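Local coordinates for BH0493 protein (Bacillus halodurans C-125, PDB 2QEE) that binds zinc and is probably a metal-dependent enzyme of the amidohydrolase superfamily, at residues V10-V15 with V378-Y383; N20-T25 with D404-N409; T132-A137 with E362-K367; L299-S304 with G325-M330; E310-A315 with M344-T349. All coordinates share one frame; numbering follows the deposited sequence. Where two conformers were deposited one is given.

From the N terminus, helix 8-21 meets helix 363-388 in contact 1, closing a loop over most of the chain. The turn after helix 8-21 and strand 24-26 then meet helix 395-414 in contact 2, which crosses contact 1; both tie the N-terminal part of the chain to its two last helices. Contact 3, nested inside both, joins helix 126-136 to the start of helix 363-388. Contacts 4 and 5, short closures nested within the first three, cross each other: strand 298-302 meets the loop before helix 333-347, and helix 308-317 meets the end of that helix. K382 of contact 1 forms a salt bridge with E345 of contact 5, and L379 touches L405 of contact 2.

Contact 1: V10-V15 with V378-Y383; sequences VLAEKV and VLIDKY
I380 lies between A12 and V15 and gives up more surface here than any other residue. With CG1 opposite the carbonyl carbon (chi1 -70°), the end of the side chain comes nearer to helix 8-21, bringing CG1 to 3.7 Å from V15 CB and CD1 to 3.5 Å from A12 CA; the small alanine lets the isoleucine tip come down onto the helix backbone. V15 spreads its two methyls: CG1 meets L379 CB at 3.8 Å, while CG2 comes obliquely to the Y383 ring, 3.8 Å from CD2. One turn earlier, L11 crosses Y383 at about a right angle, with CD1 3.7 Å from Y383 CB and CD2 resting near the carbonyl oxygen of I380. The contact is apolar, between helix segments running closer to antiparallel than parallel (138°) with axes 9.5 Å apart. Y383 OH is hydrogen-bonded to D401. Helix 395-414 packs on L11, V15 and Y383 through I398, and helix 333-347 packs on L379 through M344.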
# COMPACT_ATOMS: atom_id res chain seq x y z
N VAL C 10 -31.46 -6.62 1.85
CA VAL C 10 -32.22 -5.95 0.76
C VAL C 10 -31.33 -4.88 0.10
O VAL C 10 -31.32 -4.73 -1.11
CB VAL C 10 -33.54 -5.42 1.23
CG1 VAL C 10 -34.20 -4.50 0.15
CG2 VAL C 10 -34.46 -6.63 1.59
N LEU C 11 -30.61 -4.13 0.91
CA LEU C 11 -29.65 -3.17 0.38
C LEU C 11 -28.73 -3.89 -0.63
O LEU C 11 -28.50 -3.37 -1.74
CB LEU C 11 -28.78 -2.64 1.52
CG LEU C 11 -27.62 -1.67 1.15
CD1 LEU C 11 -28.17 -0.36 0.51
CD2 LEU C 11 -26.71 -1.44 2.29
N ALA C 12 -28.16 -5.02 -0.26
CA ALA C 12 -27.21 -5.72 -1.15
C ALA C 12 -27.92 -6.09 -2.46
O ALA C 12 -27.36 -5.87 -3.54
CB ALA C 12 -26.64 -6.94 -0.44
N GLU C 13 -29.15 -6.60 -2.40
CA GLU C 13 -29.91 -6.97 -3.59
C GLU C 13 -30.10 -5.74 -4.49
O GLU C 13 -29.89 -5.79 -5.70
CB GLU C 13 -31.27 -7.54 -3.15
CG GLU C 13 -32.22 -7.97 -4.25
CD GLU C 13 -33.69 -7.91 -3.77
OE1 GLU C 13 -34.57 -7.45 -4.55
OE2 GLU C 13 -33.95 -8.31 -2.58
N LYS C 14 -30.52 -4.64 -3.86
CA LYS C 14 -30.90 -3.46 -4.60
C LYS C 14 -29.68 -2.76 -5.22
O LYS C 14 -29.74 -2.21 -6.36
CB LYS C 14 -31.73 -2.55 -3.69
CG LYS C 14 -33.12 -3.23 -3.50
CD LYS C 14 -34.23 -2.27 -3.12
CE LYS C 14 -35.60 -2.99 -2.92
NZ LYS C 14 -35.72 -4.26 -3.66
N VAL C 15 -28.59 -2.77 -4.46
CA VAL C 15 -27.35 -2.17 -4.99
C VAL C 15 -26.86 -2.99 -6.17
O VAL C 15 -26.52 -2.41 -7.21
CB VAL C 15 -26.20 -1.99 -3.93
CG1 VAL C 15 -24.86 -1.54 -4.62
CG2 VAL C 15 -26.63 -0.95 -2.86
N VAL C 378 -18.30 -2.39 -2.45
CA VAL C 378 -17.91 -1.15 -1.77
C VAL C 378 -19.12 -0.30 -1.44
O VAL C 378 -19.33 0.16 -0.29
CB VAL C 378 -16.88 -0.36 -2.63
CG1 VAL C 378 -16.57 0.95 -1.97
CG2 VAL C 378 -15.59 -1.25 -2.83
N LEU C 379 -20.01 -0.13 -2.43
CA LEU C 379 -21.24 0.66 -2.18
C LEU C 379 -22.12 0.08 -1.05
O LEU C 379 -22.61 0.82 -0.19
CB LEU C 379 -22.06 0.73 -3.50
CG LEU C 379 -21.50 1.72 -4.54
CD1 LEU C 379 -22.28 1.43 -5.83
CD2 LEU C 379 -21.71 3.19 -4.05
N ILE C 380 -22.28 -1.22 -1.04
CA ILE C 380 -23.08 -1.92 -0.00
C ILE C 380 -22.51 -1.55 1.40
O ILE C 380 -23.24 -1.09 2.30
CB ILE C 380 -23.18 -3.47 -0.24
CG1 ILE C 380 -24.05 -3.74 -1.47
CG2 ILE C 380 -23.78 -4.12 0.99
CD1 ILE C 380 -23.87 -5.16 -2.13
N ASP C 381 -21.19 -1.68 1.55
CA ASP C 381 -20.56 -1.34 2.86
C ASP C 381 -20.79 0.13 3.22
O ASP C 381 -21.07 0.45 4.39
CB ASP C 381 -19.04 -1.59 2.76
CG ASP C 381 -18.68 -3.04 3.07
OD1 ASP C 381 -19.56 -3.84 3.56
OD2 ASP C 381 -17.49 -3.41 2.82
N LYS C 382 -20.60 1.04 2.24
CA LYS C 382 -20.74 2.48 2.52
C LYS C 382 -22.19 2.88 2.84
O LYS C 382 -22.42 3.66 3.75
CB LYS C 382 -20.14 3.33 1.38
CG LYS C 382 -18.64 3.60 1.56
CD LYS C 382 -17.79 2.31 1.62
CE LYS C 382 -16.24 2.61 1.80
NZ LYS C 382 -16.06 3.11 3.20
N TYR C 383 -23.15 2.36 2.07
CA TYR C 383 -24.54 2.58 2.39
C TYR C 383 -24.88 2.00 3.73
O TYR C 383 -25.58 2.67 4.52
CB TYR C 383 -25.46 2.02 1.32
CG TYR C 383 -25.44 2.81 0.04
CD1 TYR C 383 -25.71 4.21 0.02
CD2 TYR C 383 -25.24 2.16 -1.19
CE1 TYR C 383 -25.76 4.91 -1.20
CE2 TYR C 383 -25.26 2.86 -2.40
CZ TYR C 383 -25.50 4.22 -2.37
OH TYR C 383 -25.53 4.85 -3.61

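Contact 2: N20-T25 with D404-N409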
# COMPACT_ATOMS: atom_id res chain seq x y z
N ASN C 20 -25.82 -3.46 -11.84
CA ASN C 20 -25.93 -4.31 -13.04
C ASN C 20 -26.75 -3.66 -14.12
O ASN C 20 -26.39 -3.74 -15.28
CB ASN C 20 -26.46 -5.69 -12.69
CG ASN C 20 -25.40 -6.53 -11.93
OD1 ASN C 20 -24.21 -6.22 -12.00
ND2 ASN C 20 -25.83 -7.57 -11.22
N ASN C 21 -27.83 -2.98 -13.74
CA ASN C 21 -28.73 -2.35 -14.69
C ASN C 21 -28.33 -0.98 -15.24
O ASN C 21 -28.90 -0.51 -16.25
CB ASN C 21 -30.12 -2.22 -14.05
CG ASN C 21 -30.77 -3.55 -13.86
OD1 ASN C 21 -30.48 -4.50 -14.58
ND2 ASN C 21 -31.66 -3.65 -12.86
N GLN C 22 -27.35 -0.31 -14.61
CA GLN C 22 -27.00 1.03 -15.02
C GLN C 22 -26.16 0.92 -16.29
O GLN C 22 -25.12 0.27 -16.28
CB GLN C 22 -26.13 1.71 -13.95
CG GLN C 22 -25.42 3.00 -14.45
CD GLN C 22 -26.43 4.09 -14.84
OE1 GLN C 22 -27.48 4.26 -14.20
NE2 GLN C 22 -26.11 4.85 -15.92
N PRO C 23 -26.62 1.56 -17.39
CA PRO C 23 -25.77 1.51 -18.60
C PRO C 23 -24.47 2.28 -18.36
O PRO C 23 -24.49 3.41 -17.84
CB PRO C 23 -26.60 2.25 -19.64
CG PRO C 23 -28.03 2.26 -19.09
CD PRO C 23 -27.90 2.25 -17.62
N VAL C 24 -23.39 1.68 -18.78
CA VAL C 24 -22.07 2.23 -18.55
C VAL C 24 -21.59 3.14 -19.69
O VAL C 24 -21.70 2.76 -20.87
CB VAL C 24 -21.08 1.10 -18.41
CG1 VAL C 24 -19.66 1.65 -18.25
CG2 VAL C 24 -21.45 0.23 -17.16
N THR C 25 -21.04 4.28 -19.32
CA THR C 25 -20.13 5.00 -20.22
C THR C 25 -18.73 4.54 -19.89
O THR C 25 -18.27 4.68 -18.73
CB THR C 25 -20.23 6.52 -20.10
OG1 THR C 25 -21.54 6.91 -20.55
CG2 THR C 25 -19.17 7.21 -20.96
N ASP C 404 -24.25 8.40 -11.44
CA ASP C 404 -23.15 9.34 -11.35
C ASP C 404 -21.83 8.61 -11.57
O ASP C 404 -21.01 9.01 -12.42
CB ASP C 404 -23.14 10.04 -9.98
CG ASP C 404 -24.19 11.15 -9.89
OD1 ASP C 404 -24.63 11.66 -10.95
OD2 ASP C 404 -24.57 11.53 -8.75
N LEU C 405 -21.64 7.53 -10.84
CA LEU C 405 -20.35 6.83 -10.88
C LEU C 405 -20.08 6.21 -12.25
O LEU C 405 -18.94 6.26 -12.69
CB LEU C 405 -20.32 5.70 -9.83
CG LEU C 405 -20.35 6.25 -8.38
CD1 LEU C 405 -20.65 5.09 -7.45
CD2 LEU C 405 -18.95 6.89 -8.02
N PHE C 406 -21.10 5.61 -12.89
CA PHE C 406 -20.86 4.85 -14.15
C PHE C 406 -21.04 5.65 -15.42
O PHE C 406 -20.68 5.17 -16.52
CB PHE C 406 -21.65 3.54 -14.22
CG PHE C 406 -21.15 2.49 -13.25
CD1 PHE C 406 -20.14 1.60 -13.60
CD2 PHE C 406 -21.72 2.39 -11.98
CE1 PHE C 406 -19.65 0.65 -12.69
CE2 PHE C 406 -21.25 1.45 -11.07
CZ PHE C 406 -20.24 0.56 -11.44
N SER C 407 -21.58 6.88 -15.28
CA SER C 407 -21.90 7.68 -16.48
C SER C 407 -21.90 9.17 -16.32
O SER C 407 -21.15 9.92 -17.00
CB SER C 407 -23.25 7.22 -17.07
OG SER C 407 -23.49 7.95 -18.26
N ARG C 408 -22.73 9.67 -15.42
CA ARG C 408 -22.97 11.12 -15.37
C ARG C 408 -21.78 11.95 -14.93
O ARG C 408 -21.63 13.06 -15.40
CB ARG C 408 -24.16 11.48 -14.48
CG ARG C 408 -25.40 10.74 -14.85
CD ARG C 408 -26.61 11.14 -13.95
NE ARG C 408 -27.79 10.34 -14.33
CZ ARG C 408 -28.87 10.16 -13.58
NH1 ARG C 408 -28.98 10.69 -12.36
NH2 ARG C 408 -29.86 9.41 -14.06
N ASN C 409 -20.92 11.43 -14.03
CA ASN C 409 -19.78 12.21 -13.58
C ASN C 409 -18.85 12.49 -14.75
O ASN C 409 -18.30 13.59 -14.83
CB ASN C 409 -18.95 11.47 -12.49
CG ASN C 409 -19.64 11.48 -11.13
OD1 ASN C 409 -20.59 12.27 -10.88
ND2 ASN C 409 -19.13 10.60 -10.19
O HOH W 1 -23.98 5.52 -19.77
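With S407 OG swung opposite its own backbone N (chi1 -176°) and T25 OG1 turned opposite its carbonyl carbon (chi1 -66°), the two hydroxyls come within reach of one water, at 2.9 Å from each. The same water donates to P23 O; folded back at chi2, Q22 reaches that oxygen with NE2 at 2.9 Å, a hydrogen bond bent to 140°. T25 N gives the direct link, bonding to F406 O at 3.0 Å. That carbonyl lies in a wider, pi-type turn of helix 395-414, closed by N409 N on D404 O. T25 lies in strand 24-26, just ahead of H28 and H30, the zinc-binding histidines, in the His-X-His arrangement characteristic of the amidohydrolase superfamily. With an alanine at Q22, P23 O would probably lose its amide donor and F406 CB its cover from Q22 CG, 3.8 Å away. V24 CG2 crosses obliquely to F406 CD1 at 4.0 Å; K372 forms a cation-pi contact with the same ring. T25 OG1 is also hydrogen-bonded to W411 NE1.

Contact 3: T132-A137 with E362-K367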
# COMPACT_ATOMS: atom_id res chain seq x y z
N THR C 132 -24.15 -7.44 -29.87
CA THR C 132 -24.17 -8.45 -28.84
C THR C 132 -23.38 -8.01 -27.61
O THR C 132 -23.89 -8.06 -26.48
CB THR C 132 -23.58 -9.76 -29.36
OG1 THR C 132 -24.36 -10.20 -30.51
CG2 THR C 132 -23.67 -10.82 -28.28
N VAL C 133 -22.13 -7.58 -27.83
CA VAL C 133 -21.23 -7.31 -26.71
C VAL C 133 -21.68 -6.11 -25.89
O VAL C 133 -21.67 -6.18 -24.66
CB VAL C 133 -19.73 -7.19 -27.17
CG1 VAL C 133 -18.83 -6.58 -26.04
CG2 VAL C 133 -19.25 -8.52 -27.55
N LEU C 134 -22.12 -5.03 -26.52
CA LEU C 134 -22.54 -3.86 -25.76
C LEU C 134 -23.81 -4.15 -24.94
O LEU C 134 -24.00 -3.58 -23.84
CB LEU C 134 -22.81 -2.66 -26.68
CG LEU C 134 -21.57 -2.11 -27.43
CD1 LEU C 134 -21.93 -0.78 -28.14
CD2 LEU C 134 -20.44 -1.90 -26.49
N GLN C 135 -24.67 -5.01 -25.48
CA GLN C 135 -25.87 -5.42 -24.77
C GLN C 135 -25.50 -6.25 -23.52
O GLN C 135 -25.94 -5.95 -22.38
CB GLN C 135 -26.79 -6.20 -25.71
CG GLN C 135 -28.12 -6.49 -25.11
CD GLN C 135 -28.07 -7.63 -24.12
OE1 GLN C 135 -27.50 -8.69 -24.39
NE2 GLN C 135 -28.73 -7.44 -22.97
N LEU C 136 -24.71 -7.29 -23.75
CA LEU C 136 -24.23 -8.19 -22.67
C LEU C 136 -23.47 -7.46 -21.57
O LEU C 136 -23.68 -7.76 -20.37
CB LEU C 136 -23.35 -9.31 -23.19
CG LEU C 136 -24.08 -10.44 -23.91
CD1 LEU C 136 -23.03 -11.30 -24.62
CD2 LEU C 136 -24.92 -11.23 -22.91
N ALA C 137 -22.60 -6.53 -21.96
CA ALA C 137 -21.83 -5.75 -20.99
C ALA C 137 -22.63 -4.54 -20.49
O ALA C 137 -22.15 -3.78 -19.64
CB ALA C 137 -20.46 -5.29 -21.62
N GLU C 362 -14.69 -8.03 -27.01
CA GLU C 362 -15.36 -8.88 -25.98
C GLU C 362 -14.90 -8.61 -24.55
O GLU C 362 -15.65 -8.96 -23.62
CB GLU C 362 -15.17 -10.36 -26.24
CG GLU C 362 -15.90 -10.88 -27.49
CD GLU C 362 -15.21 -10.51 -28.81
OE1 GLU C 362 -14.09 -9.97 -28.83
OE2 GLU C 362 -15.82 -10.81 -29.86
N GLN C 363 -13.76 -7.96 -24.39
CA GLN C 363 -13.26 -7.63 -23.05
C GLN C 363 -14.20 -6.69 -22.26
O GLN C 363 -14.15 -6.63 -21.02
CB GLN C 363 -11.90 -6.98 -23.14
CG GLN C 363 -10.81 -7.92 -23.66
CD GLN C 363 -9.49 -7.22 -23.91
OE1 GLN C 363 -9.43 -6.03 -24.14
NE2 GLN C 363 -8.40 -7.98 -23.88
N LEU C 364 -15.04 -5.93 -22.94
CA LEU C 364 -16.08 -5.16 -22.25
C LEU C 364 -16.87 -6.06 -21.34
O LEU C 364 -17.26 -5.61 -20.23
CB LEU C 364 -17.04 -4.50 -23.25
CG LEU C 364 -16.40 -3.43 -24.07
CD1 LEU C 364 -17.48 -2.90 -25.03
CD2 LEU C 364 -15.95 -2.29 -23.18
N ILE C 365 -17.07 -7.32 -21.73
CA ILE C 365 -17.90 -8.21 -20.91
C ILE C 365 -17.20 -8.39 -19.55
O ILE C 365 -17.78 -8.08 -18.49
CB ILE C 365 -18.12 -9.59 -21.57
CG1 ILE C 365 -18.92 -9.39 -22.86
CG2 ILE C 365 -18.95 -10.54 -20.63
CD1 ILE C 365 -19.12 -10.70 -23.69
N TYR C 366 -15.96 -8.88 -19.58
CA TYR C 366 -15.29 -9.22 -18.27
C TYR C 366 -14.83 -7.98 -17.53
O TYR C 366 -14.85 -7.95 -16.25
CB TYR C 366 -14.17 -10.22 -18.42
CG TYR C 366 -12.75 -9.71 -18.61
CD1 TYR C 366 -12.02 -9.18 -17.52
CD2 TYR C 366 -12.09 -9.80 -19.87
CE1 TYR C 366 -10.69 -8.84 -17.62
CE2 TYR C 366 -10.75 -9.42 -19.98
CZ TYR C 366 -10.06 -8.92 -18.88
OH TYR C 366 -8.73 -8.56 -18.97
N LYS C 367 -14.37 -6.96 -18.24
CA LYS C 367 -13.85 -5.81 -17.52
C LYS C 367 -14.97 -5.20 -16.68
O LYS C 367 -14.75 -4.82 -15.52
CB LYS C 367 -13.25 -4.77 -18.49
CG LYS C 367 -12.07 -5.32 -19.31
CD LYS C 367 -10.76 -4.99 -18.71
CE LYS C 367 -9.69 -5.26 -19.81
NZ LYS C 367 -8.34 -5.02 -19.21
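V133 and A137 pack against L364 and I365 in an apolar contact between nearly parallel helices, their segment axes 8.8 Å apart and 12° from alignment. Helix 126-136 lies in the long connection from strand 24-26 to its parallel neighbour 139-143, and helix 363-388 follows D357, a zinc ligand. Such parallel helix pairs are consistent with the outer layer of the alpha/beta barrel of amidohydrolases. V133 splits its methyls: CG1, opposite the backbone N (chi1 167°), sits 3.9 Å from L364 CB, and CG2, opposite the carbonyl carbon, meets E362 CG at 4.1 Å. The E362 carboxylate finds its partners outside the two segments, Q129 NE2 and the backbone N of D43. Just past the helix end, A137, with no more than a methyl, lets the backbones close in: its CB is 3.5 Å from L364 O. L136 and I365 meet CD1 to CD1. L134, although its CB points away, curls its end back, and L134 CD2 presses on L364 CD1 at a tight 3.4 Å.

Contact 4: L299-S304 with G325-M330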
# COMPACT_ATOMS: atom_id res chain seq x y z
N LEU C 299 -8.27 15.13 -16.48
CA LEU C 299 -8.66 13.77 -16.09
C LEU C 299 -7.35 13.06 -15.81
O LEU C 299 -6.44 13.12 -16.65
CB LEU C 299 -9.39 13.10 -17.25
CG LEU C 299 -10.85 13.53 -17.44
CD1 LEU C 299 -11.22 13.25 -18.96
CD2 LEU C 299 -11.78 12.72 -16.52
N VAL C 300 -7.21 12.38 -14.67
CA VAL C 300 -5.91 11.70 -14.39
C VAL C 300 -6.15 10.31 -13.88
O VAL C 300 -7.06 10.10 -13.07
CB VAL C 300 -5.12 12.50 -13.33
CG1 VAL C 300 -3.74 11.80 -12.92
CG2 VAL C 300 -4.80 13.92 -13.83
N THR C 301 -5.36 9.38 -14.38
CA THR C 301 -5.22 8.04 -13.81
C THR C 301 -3.71 7.77 -13.69
O THR C 301 -2.92 8.27 -14.53
CB THR C 301 -5.98 6.98 -14.64
OG1 THR C 301 -6.20 5.79 -13.85
CG2 THR C 301 -5.26 6.57 -15.96
N MET C 302 -3.32 6.97 -12.69
CA MET C 302 -1.87 6.76 -12.46
C MET C 302 -1.58 5.29 -12.37
O MET C 302 -2.43 4.51 -11.96
CB MET C 302 -1.33 7.50 -11.23
CG MET C 302 -1.45 9.03 -11.39
SD MET C 302 -0.78 10.01 -10.09
CE MET C 302 1.00 9.99 -10.65
N LEU C 303 -0.36 4.93 -12.75
CA LEU C 303 -0.09 3.48 -12.91
C LEU C 303 0.48 2.79 -11.65
O LEU C 303 0.35 1.56 -11.51
CB LEU C 303 0.87 3.26 -14.09
CG LEU C 303 1.03 1.83 -14.62
CD1 LEU C 303 -0.25 1.11 -15.02
CD2 LEU C 303 2.03 1.88 -15.87
N SER C 304 1.20 3.56 -10.84
CA SER C 304 1.88 2.96 -9.64
C SER C 304 0.82 2.80 -8.51
O SER C 304 0.10 3.75 -8.18
CB SER C 304 3.04 3.86 -9.19
OG SER C 304 3.58 3.40 -7.94
N GLY C 325 -10.68 5.49 -12.90
CA GLY C 325 -10.33 4.13 -13.29
C GLY C 325 -9.14 3.54 -12.52
O GLY C 325 -8.44 4.19 -11.74
N CYS C 326 -8.96 2.25 -12.78
CA CYS C 326 -7.87 1.52 -12.22
C CYS C 326 -7.14 0.97 -13.40
O CYS C 326 -7.53 -0.04 -13.95
CB CYS C 326 -8.45 0.38 -11.36
SG CYS C 326 -9.55 0.96 -10.03
N TRP C 327 -6.07 1.65 -13.77
CA TRP C 327 -5.43 1.45 -15.04
C TRP C 327 -4.44 0.29 -15.00
O TRP C 327 -3.52 0.30 -14.17
CB TRP C 327 -4.67 2.78 -15.32
CG TRP C 327 -3.99 2.90 -16.65
CD1 TRP C 327 -4.39 2.34 -17.83
CD2 TRP C 327 -2.80 3.66 -16.93
NE1 TRP C 327 -3.49 2.68 -18.83
CE2 TRP C 327 -2.52 3.49 -18.31
CE3 TRP C 327 -1.96 4.47 -16.17
CZ2 TRP C 327 -1.41 4.09 -18.94
CZ3 TRP C 327 -0.87 5.09 -16.80
CH2 TRP C 327 -0.60 4.88 -18.16
N TRP C 328 -4.64 -0.66 -15.91
CA TRP C 328 -3.61 -1.63 -16.35
C TRP C 328 -3.11 -2.49 -15.16
O TRP C 328 -3.81 -3.38 -14.67
CB TRP C 328 -2.47 -0.83 -16.98
CG TRP C 328 -1.48 -1.53 -17.80
CD1 TRP C 328 -1.29 -2.89 -17.97
CD2 TRP C 328 -0.53 -0.88 -18.66
NE1 TRP C 328 -0.25 -3.10 -18.88
CE2 TRP C 328 0.21 -1.88 -19.31
CE3 TRP C 328 -0.24 0.47 -18.91
CZ2 TRP C 328 1.25 -1.57 -20.20
CZ3 TRP C 328 0.78 0.77 -19.82
CH2 TRP C 328 1.50 -0.25 -20.45
N PHE C 329 -1.94 -2.16 -14.62
CA PHE C 329 -1.39 -2.97 -13.48
C PHE C 329 -2.16 -2.74 -12.16
O PHE C 329 -2.02 -3.48 -11.20
CB PHE C 329 0.09 -2.73 -13.29
CG PHE C 329 0.88 -2.99 -14.52
CD1 PHE C 329 0.81 -4.20 -15.18
CD2 PHE C 329 1.73 -1.98 -15.03
CE1 PHE C 329 1.56 -4.40 -16.33
CE2 PHE C 329 2.46 -2.18 -16.16
CZ PHE C 329 2.38 -3.35 -16.81
N MET C 330 -3.04 -1.72 -12.17
CA MET C 330 -3.98 -1.45 -11.09
C MET C 330 -5.30 -2.22 -11.30
O MET C 330 -6.15 -2.27 -10.40
CB MET C 330 -4.35 0.05 -10.97
CG MET C 330 -3.17 1.05 -10.80
SD MET C 330 -2.38 0.88 -9.18
CE MET C 330 -1.21 -0.42 -9.52
O HOH W 2 -5.05 3.89 -12.43
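L303 reaches into the loop 325-330 and touches three aromatic residues in turn. Its CB lies beside the W327 indole, 3.7 Å from CZ3. CG, set opposite the backbone N (chi1 -167°), then passes alongside F329 CD2, and beyond it the chain forks (chi2 55°). Branch CD1 sits over one face of the W327 ring, 3.9 Å above the plane and toward its rim, and also meets W328 CB at 3.5 Å; branch CD2 lies 4.0 Å from W328 CE3. T301 CG2 stands 3.5 Å above the opposite face, toward the rim, which leaves the indole between this methyl and L303 CD1. T301 and M302 end strand 298-302, L303 lies just beyond, and 325-330 is the loop after the parallel neighbour 321-323; as in the amidohydrolase barrel, the metal site lies at such strand ends: the W327 side chain is about 4 Å from the zinc ion and packs on its ligand D357. A water joins the segments, donating to T301 OG1 (2.6 Å) and to M302 O and accepting from W327 N. T301 OG1 is also hydrogen-bonded to F324 O. L303 O has no polar partner in the model; the bent M330 chain brings its CE to 3.2 Å from that oxygen. F329 O is hydrogen-bonded to H309 NE2 of the third subunit.

Contact 5: E310-A315 with M344-T349; sequences ELVVLA and MEMLGT
V312 makes the first contact of helix 308-317 with M346 and L347. Its CG1, directed opposite the backbone N (chi1 177°), presses on M346 CB at a tight 3.5 Å and lies 3.9 Å from L347 CG. M346 turns at chi3 (-83°), which carries its CE round to 3.6 Å from the same V312 methyl. V313 has its CB pointing away, yet CG2 comes to 4.0 Å from M346 SD, the two side chains crossing obliquely. The helix is the crossover between parallel strands 298-302 and 321-323, a beta-alpha-beta unit, and helix 333-347 follows that second strand, whose I323 packs on both V312 and L347. Last comes A315, its CB 3.9 Å from both L347 CD1 and L347 CD2. Replacing L347 with an alanine is likely to leave the A315 methyl without this partner and open a gap beside V312. M346 O takes a hydrogen bond from R316 NH1, and V313 also packs on F329 of the second subunit.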
# COMPACT_ATOMS: atom_id res chain seq x y z
N GLU C 310 -2.30 9.32 -2.61
CA GLU C 310 -1.99 10.76 -2.72
C GLU C 310 -2.71 11.38 -3.92
O GLU C 310 -3.08 12.55 -3.88
CB GLU C 310 -0.48 11.00 -2.70
CG GLU C 310 0.24 10.41 -3.88
CD GLU C 310 1.78 10.43 -3.74
OE1 GLU C 310 2.30 10.81 -2.67
OE2 GLU C 310 2.44 9.98 -4.71
N LEU C 311 -2.94 10.59 -4.98
CA LEU C 311 -3.82 11.09 -6.06
C LEU C 311 -5.26 11.43 -5.55
O LEU C 311 -5.84 12.49 -5.91
CB LEU C 311 -3.89 10.05 -7.18
CG LEU C 311 -4.83 10.40 -8.35
CD1 LEU C 311 -4.30 11.69 -9.07
CD2 LEU C 311 -4.95 9.23 -9.28
N VAL C 312 -5.82 10.56 -4.70
CA VAL C 312 -7.13 10.88 -4.05
C VAL C 312 -7.02 12.13 -3.24
O VAL C 312 -7.91 13.04 -3.35
CB VAL C 312 -7.55 9.74 -3.13
CG1 VAL C 312 -8.86 10.10 -2.40
CG2 VAL C 312 -7.69 8.48 -3.97
N VAL C 313 -5.93 12.31 -2.48
CA VAL C 313 -5.86 13.53 -1.66
C VAL C 313 -5.76 14.75 -2.58
O VAL C 313 -6.34 15.82 -2.30
CB VAL C 313 -4.66 13.53 -0.67
CG1 VAL C 313 -4.68 14.82 0.20
CG2 VAL C 313 -4.72 12.28 0.25
N LEU C 314 -5.07 14.62 -3.70
CA LEU C 314 -4.94 15.77 -4.61
C LEU C 314 -6.33 16.15 -5.18
O LEU C 314 -6.63 17.34 -5.36
CB LEU C 314 -3.97 15.41 -5.73
CG LEU C 314 -3.50 16.64 -6.54
CD1 LEU C 314 -2.88 17.76 -5.69
CD2 LEU C 314 -2.51 16.16 -7.60
N ALA C 315 -7.14 15.14 -5.50
CA ALA C 315 -8.57 15.38 -5.94
C ALA C 315 -9.35 16.15 -4.84
O ALA C 315 -10.22 17.00 -5.12
CB ALA C 315 -9.27 14.08 -6.24
N MET C 344 -13.79 6.41 -2.34
CA MET C 344 -15.12 6.71 -1.83
C MET C 344 -14.98 7.31 -0.45
O MET C 344 -15.75 8.18 -0.09
CB MET C 344 -15.97 5.47 -1.79
CG MET C 344 -17.51 5.85 -1.60
SD MET C 344 -18.60 4.50 -2.00
CE MET C 344 -18.47 4.52 -3.81
N GLU C 345 -14.07 6.80 0.36
CA GLU C 345 -13.94 7.36 1.75
C GLU C 345 -13.58 8.85 1.76
O GLU C 345 -14.06 9.60 2.59
CB GLU C 345 -12.92 6.52 2.60
CG GLU C 345 -13.61 5.13 2.90
CD GLU C 345 -12.68 4.04 3.43
OE1 GLU C 345 -11.49 4.31 3.79
OE2 GLU C 345 -13.22 2.89 3.47
N MET C 346 -12.75 9.30 0.79
CA MET C 346 -12.27 10.69 0.78
C MET C 346 -12.97 11.60 -0.22
O MET C 346 -12.79 12.83 -0.17
CB MET C 346 -10.76 10.72 0.47
CG MET C 346 -9.93 10.51 1.73
SD MET C 346 -8.17 10.61 1.42
CE MET C 346 -7.98 8.93 0.85
N LEU C 347 -13.69 10.98 -1.15
CA LEU C 347 -14.33 11.78 -2.24
C LEU C 347 -15.83 11.53 -2.35
O LEU C 347 -16.50 12.14 -3.20
CB LEU C 347 -13.68 11.46 -3.60
CG LEU C 347 -12.16 11.72 -3.70
CD1 LEU C 347 -11.73 11.24 -5.09
CD2 LEU C 347 -11.85 13.19 -3.52
N GLY C 348 -16.39 10.61 -1.55
CA GLY C 348 -17.81 10.34 -1.71
C GLY C 348 -18.05 9.70 -3.08
O GLY C 348 -17.44 8.73 -3.42
N THR C 349 -18.98 10.26 -3.85
CA THR C 349 -19.22 9.77 -5.21
C THR C 349 -18.61 10.68 -6.30
O THR C 349 -18.94 10.51 -7.51
CB THR C 349 -20.74 9.65 -5.50
OG1 THR C 349 -21.32 10.94 -5.30
CG2 THR C 349 -21.38 8.58 -4.55